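Interferon-inducible protein AIM2 (Mus musculus, PDB 4JBM) senses cytosolic double-stranded DNA through its HIN domain, the part present here, and triggers assembly of the AIM2 inflammasome, leading to pyroptosis. Local coordinates at residues Met139-Leu144 with Ile172-Gly177; Gly114-Gln119 with Ile158-Phe163; Ala11-Glu16 with Gln46-Phe51; Ser148-Glu153 with Phe182-Ala187. All coordinates share one frame; numbering follows the deposited sequence.

Overall arrangement
The HIN domain holds two OB folds in tandem, and the four contacts divide unevenly between them. Interaction 3 comes first along the chain and lies in the N-terminal fold, its centre about 21 to 25 Å from the others. Interactions 1, 2 and 4 share the C-terminal fold, where their segments alternate along the sequence and their centres lie about 10 to 15 Å apart. All three reach one curled sheet: interaction 2 pairs strands 111-123 and 157-160, interaction 1 pairs 137-144 with 171-175, and interaction 4 sets a loop against strand 181-185. Interaction 2 comes nearest the bound DNA, Leu115 packing on a phosphate, so the C-terminal fold, through strand 111-123, contributes to the DNA-binding surface.

Interaction 1: Met139-Leu144 with Ile172-Gly177; sequences MEVLVL and IQLKSG
Residues Met139-Leu144 and Ile172-Lys175 run parallel, their axes inclined at 37° and 4.5 Å apart at closest approach, with Val141 paired to Leu174 and Leu142 to Lys175. This parallel pairing of the third and fifth strands is a hallmark of the OB-fold barrel, here the C-terminal one of the HIN domain. The backbone links alternate: Leu174 N donates to Glu140 O at 2.8 Å, Leu142 N to Leu174 O, and Ser176 N to Leu142 O. On the face carrying Val141 and Leu174, the extended Met139 side chain lies at about a right angle to that of Leu174, and Met139 CE rests 3.7 Å from Leu174 CD2. Leu160 and helix 100-103 adjoin this apolar patch. The opposite face is more polar. There the carboxylate of Glu140 and the amide of Gln173 are turned 65° apart, joined by a weak, bent hydrogen bond from NE2 to OE1, while the amide oxygen of Gln173 lies against the Leu142 side chain. Ser176 adds its side chain to the backbone pairing. With chi1 at 59°, OG sits between its own backbone N and carbonyl carbon, turned toward the partner strand. It donates to Leu142 O in the carbonyl plane, so that this oxygen has two donors, and at the same time accepts a hydrogen bond from Leu144 N at 3.0 Å.

Interaction 2: Gly114-Gln119 with Ile158-Phe163; sequences GLFKVQ and IRLTFF
Gly114 O accepts a hydrogen bond from Leu160 N at 2.9 Å and, less directly, meets the CA of Arg159 at 3.4 Å in a C-H...O contact. The return bond runs from Gly114 N to Leu160 O, and two residues along the strand Phe116 and Ile158 exchange the same reciprocal pair, Phe116 N reaching Ile158 O at 2.9 Å. Leu115 and Arg159 form the intervening non-hydrogen-bonded pair. The strands are antiparallel, 149° apart in direction, and join the first and fourth strands of the C-terminal OB barrel. The chain turns a corner at Thr161 and Phe162, and Phe162 and Phe163 form a G1 beta bulge against strand 111-123. Phe116, Ile158 and Leu160 share the inner face. The Phe116 ring edge meets Ile158 O near its plane, while Leu160 CD2 approaches CE2 of Phe116 obliquely at 3.6 Å. Ile158 has chi1 at 54°, which sets CG1 between the backbone N and the carbonyl carbon and brings it 4.1 Å from Phe116 CB. Across the corner, the Phe163 ring comes back under Leu160, whose CG stands over its centre. On the other face, Leu115 CD1 touches Arg159 CB at 4.1 Å, and Leu115 also packs on a DNA phosphate.

Interaction 3: Ala11-Glu16 with Gln46-Phe51; sequences AINPFE and QFKDKF
Lys48 starts out with CG trans to its backbone N (chi1 180°), then bends at chi2 (71°) and again at chi4 (44°), a hooked course that lays its methylenes along Ile12 and Pro14 and swings the ammonium group back to its own segment. There NZ makes a weak hydrogen bond with Phe51 O at 3.4 Å. The touching is done by the aliphatic part of the lysine. CD lies 3.9 Å from Pro14 CD, with the two side chains set obliquely, and CE comes 3.4 Å from the carbonyl oxygen of Ile12. Asn13 OD1 approaches the same CE more distantly. At the other end, Ala11 points its methyl at the carbonyl of Phe51, with CB 3.4 Å from O, and also meets Phe51 CB at 4.2 Å. The contact thus rests on packing and carbonyl approaches, with no hydrogen bond between the two segments. Residues Gln46-Lys50 form a 3-10 segment, whose last turn is secured by Phe51 N bonding to Lys48 O. It falls between the third and fourth strands of the N-terminal OB fold, a place where OB folds often carry a helix. Strand 25-32 adjoins both segments: Phe27 meets Pro14 and Lys48, and Ala29 meets Ala11 and Phe51. Strand 37-42 lies against the 3-10 side, with Val42 on Phe47 and Val40 on Phe51.

Interaction 4: Ser148-Glu153 with Phe182-Ala187; sequences SKTKCE and FKVIKA
Val184 meets Thr150 and Cys152 in the close-packed half of this contact, where the loop between the third and fourth strands of the C-terminal OB fold leans on strand 181-185. Thr150 is the centre of an inverse gamma turn, and its side chain points toward the strand. The fit is tight at one methyl: Val184 CG2 lies 3.5 Å from Thr150 CB, 3.5 Å from Cys152 CB and 3.3 Å from Thr150 O. The chi1 of 164° in Val184 leaves CG2 anti to the carbonyl carbon, on the side facing these three atoms, while CG1 takes the flank toward Lys151 O. Nearby, Thr150 OG1 sits at the edge of the Phe182 ring, in its plane and 3.6 Å from CE2. Behind the loop Cys152 packs on Val118, and Phe182 packs on Ile158 and Leu160 of strand 157-160, which ties the packed half into the barrel wall. The other half is exposed and polar, and here charged groups meet. Lys186 is bent at chi3 and chi4, which folds its chain back toward the loop and brings the ammonium group to the extended side chain of Glu153, set obliquely to it. The stronger partner of this lysine is Asp156, through OD2; that oxygen also accepts a hydrogen bond from Glu153 N, so one aspartate connects both sides of the loose half. Across the two segments the salt bridge is a long one, with Lys186 NZ 3.5 Å from Glu153 OE1.

Interaction 1: Met139-Leu144 with Ile172-Gly177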
loop_
_atom_site.group_PDB
_atom_site.type_symbol
_atom_site.label_atom_id
_atom_site.label_comp_id
_atom_site.label_asym_id
_atom_site.label_seq_id
_atom_site.Cartn_x
_atom_site.Cartn_y
_atom_site.Cartn_z
ATOM N N MET A 139 15.580 6.586 -5.457
ATOM C CA MET A 139 15.100 6.623 -4.085
ATOM C C MET A 139 15.496 5.344 -3.378
ATOM O O MET A 139 15.990 4.415 -4.005
ATOM C CB MET A 139 13.578 6.803 -4.074
ATOM C CG MET A 139 13.005 7.383 -2.795
ATOM S SD MET A 139 11.208 7.463 -2.893
ATOM C CE MET A 139 10.863 8.291 -1.334
ATOM N N GLU A 140 15.322 5.311 -2.063
ATOM C CA GLU A 140 15.695 4.132 -1.299
ATOM C C GLU A 140 14.492 3.565 -0.550
ATOM O O GLU A 140 13.628 4.302 -0.076
ATOM C CB GLU A 140 16.864 4.459 -0.375
ATOM C CG GLU A 140 18.091 4.945 -1.138
ATOM C CD GLU A 140 19.336 5.016 -0.272
ATOM O OE1 GLU A 140 19.276 5.639 0.809
ATOM O OE2 GLU A 140 20.376 4.453 -0.675
ATOM N N VAL A 141 14.418 2.244 -0.482
ATOM C CA VAL A 141 13.294 1.603 0.169
ATOM C C VAL A 141 13.847 0.768 1.279
ATOM O O VAL A 141 14.587 -0.184 1.041
ATOM C CB VAL A 141 12.499 0.713 -0.798
ATOM C CG1 VAL A 141 11.444 -0.084 -0.038
ATOM C CG2 VAL A 141 11.854 1.565 -1.853
ATOM N N LEU A 142 13.493 1.150 2.499
ATOM C CA LEU A 142 14.057 0.544 3.689
ATOM C C LEU A 142 13.146 -0.544 4.228
ATOM O O LEU A 142 12.053 -0.265 4.706
ATOM C CB LEU A 142 14.281 1.635 4.738
ATOM C CG LEU A 142 14.769 1.317 6.151
ATOM C CD1 LEU A 142 16.099 0.593 6.114
ATOM C CD2 LEU A 142 14.891 2.625 6.911
ATOM N N VAL A 143 13.599 -1.787 4.150
ATOM C CA VAL A 143 12.822 -2.892 4.684
ATOM C C VAL A 143 13.557 -3.394 5.930
ATOM O O VAL A 143 14.665 -3.920 5.838
ATOM C CB VAL A 143 12.668 -4.024 3.655
ATOM C CG1 VAL A 143 12.111 -5.282 4.313
ATOM C CG2 VAL A 143 11.784 -3.573 2.496
ATOM N N LEU A 144 13.005 -3.168 7.109
ATOM C CA LEU A 144 13.639 -3.650 8.332
ATOM C C LEU A 144 13.481 -5.138 8.575
ATOM O O LEU A 144 12.471 -5.726 8.251
ATOM C CB LEU A 144 13.187 -2.843 9.534
ATOM C CG LEU A 144 13.581 -1.382 9.385
ATOM C CD1 LEU A 144 13.235 -0.557 10.600
ATOM C CD2 LEU A 144 15.057 -1.236 9.095
ATOM N N ILE A 172 15.006 11.337 1.958
ATOM C CA ILE A 172 13.640 10.859 2.114
ATOM C C ILE A 172 13.540 9.506 1.423
ATOM O O ILE A 172 13.870 9.377 0.244
ATOM C CB ILE A 172 12.621 11.834 1.503
ATOM C CG1 ILE A 172 13.095 13.278 1.679
ATOM C CG2 ILE A 172 11.249 11.629 2.117
ATOM C CD1 ILE A 172 12.194 14.303 1.040
ATOM N N GLN A 173 13.094 8.497 2.159
ATOM C CA GLN A 173 13.083 7.132 1.661
ATOM C C GLN A 173 11.683 6.566 1.775
ATOM O O GLN A 173 10.754 7.263 2.170
ATOM C CB GLN A 173 14.024 6.256 2.496
ATOM C CG GLN A 173 15.410 6.840 2.747
ATOM C CD GLN A 173 16.275 5.942 3.621
ATOM O OE1 GLN A 173 15.793 5.325 4.571
ATOM N NE2 GLN A 173 17.556 5.848 3.281
ATOM N N LEU A 174 11.542 5.292 1.443
ATOM C CA LEU A 174 10.297 4.584 1.683
ATOM C C LEU A 174 10.620 3.546 2.735
ATOM O O LEU A 174 11.597 2.807 2.620
ATOM C CB LEU A 174 9.753 3.942 0.397
ATOM C CG LEU A 174 9.387 4.938 -0.700
ATOM C CD1 LEU A 174 8.907 4.231 -1.959
ATOM C CD2 LEU A 174 8.317 5.881 -0.190
ATOM N N LYS A 175 9.792 3.499 3.767
ATOM C CA LYS A 175 10.059 2.660 4.922
ATOM C C LYS A 175 8.968 1.622 5.087
ATOM O O LYS A 175 7.793 1.932 4.958
ATOM C CB LYS A 175 10.165 3.537 6.185
ATOM C CG LYS A 175 10.473 2.789 7.483
ATOM C CD LYS A 175 10.923 3.741 8.600
ATOM C CE LYS A 175 10.669 3.148 9.986
ATOM N NZ LYS A 175 11.170 4.022 11.090
ATOM N N SER A 176 9.377 0.383 5.329
ATOM C CA SER A 176 8.461 -0.667 5.739
ATOM C C SER A 176 7.999 -0.403 7.163
ATOM O O SER A 176 8.779 0.054 8.002
ATOM C CB SER A 176 9.146 -2.027 5.698
ATOM O OG SER A 176 10.278 -2.047 6.552
ATOM N N GLY A 177 6.742 -0.715 7.442
ATOM C CA GLY A 177 6.246 -0.662 8.802
ATOM C C GLY A 177 5.895 -2.072 9.232
ATOM O O GLY A 177 6.093 -3.022 8.468
HETATM O O HOH W 1 16.238 8.024 -0.807
#

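Interaction 2: Gly114-Gln119 with Ile158-Phe163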
loop_
_atom_site.group_PDB
_atom_site.type_symbol
_atom_site.label_atom_id
_atom_site.label_comp_id
_atom_site.label_asym_id
_atom_site.label_seq_id
_atom_site.Cartn_x
_atom_site.Cartn_y
_atom_site.Cartn_z
ATOM N N GLY A 114 2.694 0.178 -4.638
ATOM C CA GLY A 114 3.157 0.257 -6.009
ATOM C C GLY A 114 4.203 -0.766 -6.397
ATOM O O GLY A 114 4.620 -1.599 -5.587
ATOM N N LEU A 115 4.648 -0.663 -7.645
ATOM C CA LEU A 115 5.583 -1.608 -8.239
ATOM C C LEU A 115 6.815 -0.841 -8.664
ATOM O O LEU A 115 6.723 0.101 -9.441
ATOM C CB LEU A 115 4.942 -2.283 -9.465
ATOM C CG LEU A 115 5.810 -3.340 -10.152
ATOM C CD1 LEU A 115 6.023 -4.570 -9.245
ATOM C CD2 LEU A 115 5.219 -3.738 -11.506
ATOM N N PHE A 116 7.980 -1.253 -8.177
ATOM C CA PHE A 116 9.178 -0.456 -8.382
ATOM C C PHE A 116 10.360 -1.252 -8.896
ATOM O O PHE A 116 10.670 -2.314 -8.370
ATOM C CB PHE A 116 9.567 0.260 -7.080
ATOM C CG PHE A 116 8.493 1.155 -6.530
ATOM C CD1 PHE A 116 8.380 2.471 -6.964
ATOM C CD2 PHE A 116 7.609 0.695 -5.569
ATOM C CE1 PHE A 116 7.412 3.316 -6.441
ATOM C CE2 PHE A 116 6.624 1.533 -5.037
ATOM C CZ PHE A 116 6.523 2.846 -5.479
ATOM N N LYS A 117 11.022 -0.715 -9.920
ATOM C CA LYS A 117 12.252 -1.293 -10.436
ATOM C C LYS A 117 13.365 -0.997 -9.444
ATOM O O LYS A 117 13.511 0.143 -8.980
ATOM C CB LYS A 117 12.634 -0.690 -11.793
ATOM C CG LYS A 117 11.702 -0.998 -12.959
ATOM C CD LYS A 117 12.184 -0.288 -14.211
ATOM C CE LYS A 117 12.010 1.224 -14.085
ATOM N NZ LYS A 117 10.583 1.659 -13.940
ATOM N N VAL A 118 14.140 -2.023 -9.121
ATOM C CA VAL A 118 15.301 -1.872 -8.261
ATOM C C VAL A 118 16.624 -2.032 -9.012
ATOM O O VAL A 118 16.828 -3.008 -9.741
ATOM C CB VAL A 118 15.241 -2.830 -7.050
ATOM C CG1 VAL A 118 14.712 -4.179 -7.464
ATOM C CG2 VAL A 118 16.609 -2.947 -6.375
ATOM N N GLN A 119 17.512 -1.057 -8.822
ATOM C CA GLN A 119 18.862 -1.089 -9.371
ATOM C C GLN A 119 19.914 -1.642 -8.386
ATOM O O GLN A 119 20.797 -2.390 -8.793
ATOM C CB GLN A 119 19.277 0.310 -9.842
ATOM C CG GLN A 119 19.013 1.405 -8.817
ATOM C CD GLN A 119 19.355 2.792 -9.321
ATOM O OE1 GLN A 119 19.652 2.982 -10.499
ATOM N NE2 GLN A 119 19.305 3.773 -8.428
ATOM N N ILE A 158 10.130 -4.760 -6.915
ATOM C CA ILE A 158 9.527 -4.966 -5.614
ATOM C C ILE A 158 8.129 -4.372 -5.620
ATOM O O ILE A 158 7.918 -3.244 -6.073
ATOM C CB ILE A 158 10.380 -4.365 -4.480
ATOM C CG1 ILE A 158 10.684 -2.896 -4.746
ATOM C CG2 ILE A 158 11.672 -5.125 -4.353
ATOM C CD1 ILE A 158 11.623 -2.272 -3.699
ATOM N N ARG A 159 7.166 -5.155 -5.162
ATOM C CA ARG A 159 5.797 -4.690 -4.997
ATOM C C ARG A 159 5.608 -4.364 -3.521
ATOM O O ARG A 159 5.696 -5.250 -2.660
ATOM C CB ARG A 159 4.807 -5.747 -5.485
ATOM C CG ARG A 159 3.379 -5.264 -5.725
ATOM C CD ARG A 159 2.509 -6.487 -5.872
ATOM N NE ARG A 159 2.397 -7.167 -4.584
ATOM C CZ ARG A 159 1.851 -8.363 -4.393
ATOM N NH1 ARG A 159 1.393 -9.067 -5.413
ATOM N NH2 ARG A 159 1.805 -8.873 -3.174
ATOM N N LEU A 160 5.384 -3.078 -3.259
ATOM C CA LEU A 160 5.213 -2.517 -1.925
ATOM C C LEU A 160 3.732 -2.322 -1.623
ATOM O O LEU A 160 2.986 -1.803 -2.457
ATOM C CB LEU A 160 5.914 -1.154 -1.838
ATOM C CG LEU A 160 7.418 -1.048 -1.560
ATOM C CD1 LEU A 160 8.202 -2.059 -2.351
ATOM C CD2 LEU A 160 7.912 0.353 -1.870
ATOM N N THR A 161 3.309 -2.748 -0.439
ATOM C CA THR A 161 1.956 -2.466 0.040
ATOM C C THR A 161 2.017 -1.825 1.433
ATOM O O THR A 161 2.600 -2.401 2.357
ATOM C CB THR A 161 1.090 -3.740 0.081
ATOM O OG1 THR A 161 1.257 -4.484 -1.134
ATOM C CG2 THR A 161 -0.377 -3.388 0.267
ATOM N N PHE A 162 1.461 -0.619 1.560
ATOM C CA PHE A 162 1.468 0.129 2.818
ATOM C C PHE A 162 2.870 0.436 3.341
ATOM O O PHE A 162 3.166 0.226 4.513
ATOM C CB PHE A 162 0.649 -0.589 3.899
ATOM C CG PHE A 162 -0.074 0.336 4.850
ATOM C CD1 PHE A 162 -1.204 1.030 4.453
ATOM C CD2 PHE A 162 0.378 0.486 6.160
ATOM C CE1 PHE A 162 -1.873 1.867 5.335
ATOM C CE2 PHE A 162 -0.279 1.321 7.053
ATOM C CZ PHE A 162 -1.410 2.012 6.638
ATOM N N PHE A 163 3.743 0.934 2.484
ATOM C CA PHE A 163 4.995 1.454 2.989
ATOM C C PHE A 163 4.718 2.912 3.280
ATOM O O PHE A 163 3.673 3.428 2.871
ATOM C CB PHE A 163 6.115 1.286 1.959
ATOM C CG PHE A 163 6.808 -0.043 2.041
ATOM C CD1 PHE A 163 6.086 -1.231 1.956
ATOM C CD2 PHE A 163 8.174 -0.109 2.260
ATOM C CE1 PHE A 163 6.726 -2.460 2.049
ATOM C CE2 PHE A 163 8.820 -1.333 2.353
ATOM C CZ PHE A 163 8.092 -2.511 2.254
#

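Interaction 3: Ala11-Glu16 with Gln46-Phe51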
loop_
_atom_site.group_PDB
_atom_site.type_symbol
_atom_site.label_atom_id
_atom_site.label_comp_id
_atom_site.label_asym_id
_atom_site.label_seq_id
_atom_site.Cartn_x
_atom_site.Cartn_y
_atom_site.Cartn_z
ATOM N N ALA A 11 -8.630 -4.914 -2.859
ATOM C CA ALA A 11 -8.489 -5.457 -1.504
ATOM C C ALA A 11 -7.711 -6.769 -1.536
ATOM O O ALA A 11 -8.076 -7.690 -2.270
ATOM C CB ALA A 11 -9.859 -5.661 -0.855
ATOM N N ILE A 12 -6.633 -6.843 -0.759
ATOM C CA ILE A 12 -5.864 -8.079 -0.652
ATOM C C ILE A 12 -6.448 -9.000 0.420
ATOM O O ILE A 12 -7.112 -8.535 1.350
ATOM C CB ILE A 12 -4.384 -7.809 -0.331
ATOM C CG1 ILE A 12 -4.225 -7.300 1.103
ATOM C CG2 ILE A 12 -3.793 -6.834 -1.341
ATOM C CD1 ILE A 12 -2.787 -6.959 1.479
ATOM N N ASN A 13 -6.206 -10.303 0.286
ATOM C CA ASN A 13 -6.619 -11.245 1.321
ATOM C C ASN A 13 -5.795 -11.037 2.589
ATOM O O ASN A 13 -4.590 -10.772 2.516
ATOM C CB ASN A 13 -6.506 -12.693 0.829
ATOM C CG ASN A 13 -7.603 -13.064 -0.154
ATOM O OD1 ASN A 13 -8.774 -13.180 0.212
ATOM N ND2 ASN A 13 -7.222 -13.272 -1.408
ATOM N N PRO A 14 -6.441 -11.171 3.759
ATOM C CA PRO A 14 -5.805 -10.895 5.049
ATOM C C PRO A 14 -4.565 -11.751 5.303
ATOM O O PRO A 14 -4.496 -12.910 4.888
ATOM C CB PRO A 14 -6.901 -11.249 6.059
ATOM C CG PRO A 14 -8.180 -11.067 5.303
ATOM C CD PRO A 14 -7.863 -11.524 3.910
ATOM N N PHE A 15 -3.589 -11.154 5.971
ATOM C CA PHE A 15 -2.349 -11.828 6.317
ATOM C C PHE A 15 -2.053 -11.472 7.754
ATOM O O PHE A 15 -2.498 -10.431 8.236
ATOM C CB PHE A 15 -1.212 -11.342 5.416
ATOM C CG PHE A 15 -0.907 -9.866 5.548
ATOM C CD1 PHE A 15 -1.703 -8.927 4.905
ATOM C CD2 PHE A 15 0.175 -9.418 6.296
ATOM C CE1 PHE A 15 -1.437 -7.569 5.005
ATOM C CE2 PHE A 15 0.452 -8.053 6.398
ATOM C CZ PHE A 15 -0.360 -7.129 5.751
ATOM N N GLU A 16 -1.286 -12.313 8.443
ATOM C CA GLU A 16 -0.989 -12.014 9.829
ATOM C C GLU A 16 0.020 -10.882 9.889
ATOM O O GLU A 16 1.053 -10.910 9.220
ATOM C CB GLU A 16 -0.442 -13.234 10.569
ATOM C CG GLU A 16 0.109 -12.872 11.940
ATOM C CD GLU A 16 0.668 -14.061 12.695
ATOM O OE1 GLU A 16 0.690 -15.174 12.127
ATOM O OE2 GLU A 16 1.094 -13.880 13.856
ATOM N N GLN A 46 -12.535 -9.511 9.964
ATOM C CA GLN A 46 -13.827 -10.126 9.743
ATOM C C GLN A 46 -14.443 -9.442 8.525
ATOM O O GLN A 46 -15.156 -10.053 7.742
ATOM C CB GLN A 46 -14.708 -10.016 10.983
ATOM C CG GLN A 46 -14.816 -8.619 11.558
ATOM C CD GLN A 46 -16.245 -8.122 11.601
ATOM O OE1 GLN A 46 -16.554 -7.171 12.310
ATOM N NE2 GLN A 46 -17.126 -8.762 10.835
ATOM N N PHE A 47 -14.088 -8.173 8.361
ATOM C CA PHE A 47 -14.671 -7.239 7.421
ATOM C C PHE A 47 -14.372 -7.567 5.957
ATOM O O PHE A 47 -14.841 -6.892 5.071
ATOM C CB PHE A 47 -14.181 -5.835 7.738
ATOM C CG PHE A 47 -14.959 -5.141 8.819
ATOM C CD1 PHE A 47 -16.263 -5.477 9.075
ATOM C CD2 PHE A 47 -14.380 -4.142 9.565
ATOM C CE1 PHE A 47 -16.970 -4.836 10.062
ATOM C CE2 PHE A 47 -15.083 -3.496 10.549
ATOM C CZ PHE A 47 -16.380 -3.844 10.800
ATOM N N LYS A 48 -13.538 -8.560 5.706
ATOM C CA LYS A 48 -13.077 -8.849 4.358
ATOM C C LYS A 48 -14.195 -9.185 3.403
ATOM O O LYS A 48 -14.135 -8.845 2.240
ATOM C CB LYS A 48 -12.061 -9.990 4.357
ATOM C CG LYS A 48 -11.547 -10.349 2.976
ATOM C CD LYS A 48 -10.644 -9.260 2.438
ATOM C CE LYS A 48 -10.391 -9.423 0.956
ATOM N NZ LYS A 48 -11.612 -9.753 0.179
ATOM N N ASP A 49 -15.193 -9.894 3.887
ATOM C CA ASP A 49 -16.317 -10.334 3.057
ATOM C C ASP A 49 -17.131 -9.174 2.471
ATOM O O ASP A 49 -17.954 -9.366 1.573
ATOM C CB ASP A 49 -17.242 -11.266 3.857
ATOM C CG ASP A 49 -17.787 -10.616 5.127
ATOM O OD1 ASP A 49 -17.072 -9.787 5.730
ATOM O OD2 ASP A 49 -18.933 -10.931 5.519
ATOM N N LYS A 50 -16.889 -7.973 2.988
ATOM C CA LYS A 50 -17.619 -6.786 2.568
ATOM C C LYS A 50 -16.758 -5.942 1.633
ATOM O O LYS A 50 -17.257 -5.060 0.936
ATOM C CB LYS A 50 -18.034 -5.979 3.802
ATOM C CG LYS A 50 -18.926 -6.761 4.770
ATOM C CD LYS A 50 -19.146 -6.013 6.080
ATOM C CE LYS A 50 -20.214 -6.685 6.921
ATOM N NZ LYS A 50 -21.567 -6.461 6.357
ATOM N N PHE A 51 -15.459 -6.221 1.643
ATOM C CA PHE A 51 -14.492 -5.502 0.825
ATOM C C PHE A 51 -14.134 -6.252 -0.466
ATOM O O PHE A 51 -13.049 -6.828 -0.597
ATOM C CB PHE A 51 -13.226 -5.253 1.644
ATOM C CG PHE A 51 -13.304 -4.052 2.549
ATOM C CD1 PHE A 51 -13.902 -4.141 3.806
ATOM C CD2 PHE A 51 -12.767 -2.837 2.150
ATOM C CE1 PHE A 51 -13.959 -3.030 4.646
ATOM C CE2 PHE A 51 -12.820 -1.722 2.984
ATOM C CZ PHE A 51 -13.420 -1.818 4.229
#

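Interaction 4: Ser148-Glu153 with Phe182-Ala187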
loop_
_atom_site.group_PDB
_atom_site.type_symbol
_atom_site.label_atom_id
_atom_site.label_comp_id
_atom_site.label_asym_id
_atom_site.label_seq_id
_atom_site.Cartn_x
_atom_site.Cartn_y
_atom_site.Cartn_z
ATOM N N SER A 148 16.131 -11.092 2.773
ATOM C CA SER A 148 14.827 -11.639 3.133
ATOM C C SER A 148 14.739 -13.031 2.537
ATOM O O SER A 148 15.729 -13.555 2.025
ATOM C CB SER A 148 13.709 -10.746 2.582
ATOM O OG SER A 148 12.467 -11.033 3.206
ATOM N N LYS A 149 13.555 -13.625 2.582
ATOM C CA LYS A 149 13.362 -14.930 1.974
ATOM C C LYS A 149 13.079 -14.638 0.517
ATOM O O LYS A 149 13.273 -15.473 -0.366
ATOM C CB LYS A 149 12.201 -15.690 2.616
ATOM C CG LYS A 149 12.441 -16.160 4.046
ATOM C CD LYS A 149 11.328 -17.106 4.482
ATOM C CE LYS A 149 11.592 -17.687 5.861
ATOM N NZ LYS A 149 11.479 -16.656 6.925
ATOM N N THR A 150 12.625 -13.412 0.297
ATOM C CA THR A 150 12.391 -12.865 -1.025
ATOM C C THR A 150 13.698 -12.287 -1.567
ATOM O O THR A 150 13.957 -11.090 -1.437
ATOM C CB THR A 150 11.324 -11.755 -0.961
ATOM O OG1 THR A 150 11.576 -10.908 0.169
ATOM C CG2 THR A 150 9.928 -12.350 -0.840
ATOM N N LYS A 151 14.532 -13.148 -2.144
ATOM C CA LYS A 151 15.812 -12.711 -2.688
ATOM C C LYS A 151 15.651 -11.981 -4.022
ATOM O O LYS A 151 15.196 -12.530 -5.029
ATOM C CB LYS A 151 16.751 -13.914 -2.794
ATOM C CG LYS A 151 16.328 -14.989 -3.783
ATOM C CD LYS A 151 17.387 -16.075 -3.873
ATOM C CE LYS A 151 17.479 -16.861 -2.568
ATOM N NZ LYS A 151 18.522 -17.919 -2.626
ATOM N N CYS A 152 16.019 -10.709 -4.004
ATOM C CA CYS A 152 15.842 -9.850 -5.158
ATOM C C CYS A 152 17.184 -9.482 -5.780
ATOM O O CYS A 152 18.078 -9.008 -5.086
ATOM C CB CYS A 152 15.048 -8.613 -4.735
ATOM S SG CYS A 152 15.291 -7.111 -5.679
ATOM N N GLU A 153 17.319 -9.700 -7.083
ATOM C CA GLU A 153 18.539 -9.340 -7.803
ATOM C C GLU A 153 18.290 -8.039 -8.557
ATOM O O GLU A 153 17.142 -7.612 -8.696
ATOM C CB GLU A 153 18.936 -10.451 -8.783
ATOM C CG GLU A 153 19.034 -11.840 -8.156
ATOM C CD GLU A 153 18.957 -12.955 -9.181
ATOM O OE1 GLU A 153 18.694 -14.112 -8.791
ATOM O OE2 GLU A 153 19.155 -12.673 -10.380
ATOM N N PHE A 182 5.452 -6.813 1.563
ATOM C CA PHE A 182 6.548 -6.635 0.625
ATOM C C PHE A 182 6.668 -7.897 -0.204
ATOM O O PHE A 182 6.598 -8.998 0.337
ATOM C CB PHE A 182 7.852 -6.375 1.386
ATOM C CG PHE A 182 9.078 -6.317 0.515
ATOM C CD1 PHE A 182 9.450 -5.131 -0.086
ATOM C CD2 PHE A 182 9.872 -7.440 0.326
ATOM C CE1 PHE A 182 10.579 -5.061 -0.874
ATOM C CE2 PHE A 182 11.006 -7.378 -0.466
ATOM C CZ PHE A 182 11.360 -6.185 -1.063
ATOM N N LYS A 183 6.844 -7.742 -1.513
ATOM C CA LYS A 183 7.008 -8.903 -2.386
ATOM C C LYS A 183 8.050 -8.656 -3.470
ATOM O O LYS A 183 8.123 -7.576 -4.034
ATOM C CB LYS A 183 5.676 -9.284 -3.038
ATOM C CG LYS A 183 5.730 -10.596 -3.814
ATOM C CD LYS A 183 4.360 -11.031 -4.325
ATOM C CE LYS A 183 4.371 -12.509 -4.697
ATOM N NZ LYS A 183 3.059 -13.161 -4.443
ATOM N N VAL A 184 8.849 -9.670 -3.774
ATOM C CA VAL A 184 9.823 -9.544 -4.847
ATOM C C VAL A 184 9.232 -10.129 -6.120
ATOM O O VAL A 184 8.792 -11.286 -6.138
ATOM C CB VAL A 184 11.158 -10.243 -4.512
ATOM C CG1 VAL A 184 11.990 -10.421 -5.769
ATOM C CG2 VAL A 184 11.928 -9.444 -3.481
ATOM N N ILE A 185 9.215 -9.318 -7.177
ATOM C CA ILE A 185 8.730 -9.751 -8.480
ATOM C C ILE A 185 9.944 -9.933 -9.371
ATOM O O ILE A 185 10.580 -8.960 -9.771
ATOM C CB ILE A 185 7.779 -8.719 -9.123
ATOM C CG1 ILE A 185 6.712 -8.266 -8.119
ATOM C CG2 ILE A 185 7.122 -9.309 -10.361
ATOM C CD1 ILE A 185 5.678 -9.330 -7.793
ATOM N N LYS A 186 10.273 -11.185 -9.666
ATOM C CA LYS A 186 11.514 -11.491 -10.360
ATOM C C LYS A 186 11.379 -11.284 -11.862
ATOM O O LYS A 186 10.369 -11.656 -12.464
ATOM C CB LYS A 186 11.958 -12.927 -10.072
ATOM C CG LYS A 186 12.312 -13.193 -8.624
ATOM C CD LYS A 186 13.133 -14.463 -8.484
ATOM C CE LYS A 186 14.492 -14.309 -9.141
ATOM N NZ LYS A 186 15.283 -13.202 -8.532
ATOM N N ALA A 187 12.400 -10.675 -12.454
ATOM C CA ALA A 187 12.489 -10.586 -13.897
ATOM C C ALA A 187 12.480 -12.004 -14.438
ATOM O O ALA A 187 13.040 -12.909 -13.823
ATOM C CB ALA A 187 13.759 -9.876 -14.299
#